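Local coordinates for protein pyruvate kinase 1 (Trypanosoma brucei brucei, PDB 4KCT) that catalyses the transfer of phosphate from phosphoenolpyruvate to ADP, giving pyruvate and ATP, and also has an intrinsic decarboxylase activity on oxaloacetate, at residues C109-P114 with D159-C164. Residues are numbered along the deposited sequence; the frame is centred on the assembly and turned at random.
Sequences CVTTDP and DRTLKC
R160 lies along the turn that follows T111, its aliphatic part running past T112 OG1 and its guanidinium going on to D113 and P114. R160 CB rests 3.4 Å from T112 OG1, which also stays close to CG and CD as the chain passes. Bends at chi2 and chi3 then bring the guanidinium over the backbone of D113, whose CA sits 3.8 Å above the centre of one face. The D113 carboxylate stacks on the guanidinium with the two planes 22° apart; D113 OD1 is 3.4 Å from R160 NH1, well out of the guanidinium plane, so this salt bridge is one of charge alone, and OD1 takes its hydrogen bond from A115 N. At the tip, R160 NH2 reaches P114 CD at 3.6 Å.

Leading away from R160, strand 161-166 runs antiparallel to strand 107-111 in the mixed sheet of the small beta domain that pyruvate kinases carry beside their TIM barrel, and which in this family closes over the active site. V110 and L162 form the hydrogen-bonded pair, V110 N to L162 O at 2.8 Å and L162 N to V110 O at 2.9 Å. On their face, V110 CG2 touches both L162 CB and C164 SG, with L132 of helix 132-135 touching both V110 and L162.

Where the ladder ends, R160 O accepts twice, from T112 N in the carbonyl plane and from T111 OG1, which approaches from above that plane at 3.1 Å. The T111 hydroxyl, swung opposite its own N (chi1 -176°), meanwhile accepts from D113 N in an ST turn.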
# COMPACT_ATOMS: atom_id res chain seq x y z
N CYS A 109 13.10 40.58 -40.63
CA CYS A 109 13.51 41.23 -39.42
C CYS A 109 12.28 41.65 -38.61
O CYS A 109 11.29 42.13 -39.17
CB CYS A 109 14.40 42.44 -39.74
SG CYS A 109 16.12 41.97 -40.11
N VAL A 110 12.29 41.30 -37.32
CA VAL A 110 11.25 41.76 -36.44
C VAL A 110 11.84 42.79 -35.49
O VAL A 110 12.98 42.64 -35.04
CB VAL A 110 10.58 40.60 -35.66
CG1 VAL A 110 9.91 39.64 -36.63
CG2 VAL A 110 11.60 39.85 -34.81
N THR A 111 11.15 43.91 -35.35
CA THR A 111 11.72 45.05 -34.61
C THR A 111 10.77 45.55 -33.53
O THR A 111 9.54 45.42 -33.65
CB THR A 111 12.09 46.21 -35.57
OG1 THR A 111 12.72 47.25 -34.84
CG2 THR A 111 10.82 46.76 -36.28
N THR A 112 11.35 46.07 -32.44
CA THR A 112 10.55 46.74 -31.41
C THR A 112 10.67 48.28 -31.57
O THR A 112 10.19 49.04 -30.74
CB THR A 112 11.02 46.32 -30.00
OG1 THR A 112 12.41 46.64 -29.84
CG2 THR A 112 10.85 44.81 -29.84
N ASP A 113 11.31 48.71 -32.66
CA ASP A 113 11.34 50.15 -33.04
C ASP A 113 9.98 50.61 -33.53
O ASP A 113 9.55 50.22 -34.60
CB ASP A 113 12.39 50.37 -34.13
CG ASP A 113 12.63 51.86 -34.45
OD1 ASP A 113 11.81 52.71 -34.05
OD2 ASP A 113 13.62 52.14 -35.13
N PRO A 114 9.30 51.47 -32.76
CA PRO A 114 7.92 51.84 -33.09
C PRO A 114 7.82 52.72 -34.34
O PRO A 114 6.73 52.85 -34.90
CB PRO A 114 7.44 52.60 -31.83
CG PRO A 114 8.69 53.08 -31.16
CD PRO A 114 9.74 52.03 -31.46
N ASP A 159 19.90 46.15 -30.54
CA ASP A 159 19.15 45.92 -29.30
C ASP A 159 17.64 45.99 -29.51
O ASP A 159 16.87 45.65 -28.62
CB ASP A 159 19.59 46.86 -28.16
CG ASP A 159 19.36 48.29 -28.49
OD1 ASP A 159 19.35 48.62 -29.70
OD2 ASP A 159 19.21 49.11 -27.55
N ARG A 160 17.22 46.33 -30.73
CA ARG A 160 15.79 46.34 -31.04
C ARG A 160 15.34 45.45 -32.20
O ARG A 160 14.20 45.54 -32.65
CB ARG A 160 15.31 47.77 -31.26
CG ARG A 160 15.68 48.69 -30.11
CD ARG A 160 14.53 49.62 -29.79
NE ARG A 160 14.56 50.74 -30.70
CZ ARG A 160 13.80 51.82 -30.57
NH1 ARG A 160 13.96 52.82 -31.41
NH2 ARG A 160 12.84 51.88 -29.64
N THR A 161 16.23 44.60 -32.71
CA THR A 161 15.95 43.91 -33.98
C THR A 161 16.48 42.48 -34.02
O THR A 161 17.65 42.22 -33.74
CB THR A 161 16.52 44.69 -35.18
OG1 THR A 161 16.26 46.09 -34.99
CG2 THR A 161 15.86 44.22 -36.51
N LEU A 162 15.59 41.55 -34.36
CA LEU A 162 15.96 40.17 -34.56
C LEU A 162 15.78 39.81 -36.03
O LEU A 162 14.80 40.20 -36.67
CB LEU A 162 15.10 39.26 -33.68
CG LEU A 162 15.20 39.54 -32.18
CD1 LEU A 162 14.20 38.67 -31.42
CD2 LEU A 162 16.61 39.28 -31.69
N LYS A 163 16.73 39.05 -36.57
CA LYS A 163 16.56 38.46 -37.87
C LYS A 163 16.02 37.04 -37.70
O LYS A 163 16.53 36.26 -36.89
CB LYS A 163 17.91 38.43 -38.59
CG LYS A 163 17.85 37.86 -40.00
CD LYS A 163 19.14 38.13 -40.76
CE LYS A 163 19.91 36.85 -41.03
NZ LYS A 163 20.96 36.58 -40.00
N CYS A 164 14.96 36.71 -38.44
CA CYS A 164 14.19 35.48 -38.19
C CYS A 164 14.00 34.68 -39.49
O CYS A 164 14.02 35.24 -40.58
CB CYS A 164 12.82 35.81 -37.60
SG CYS A 164 12.87 36.62 -35.99
O HOH W 1 13.95 44.44 -27.91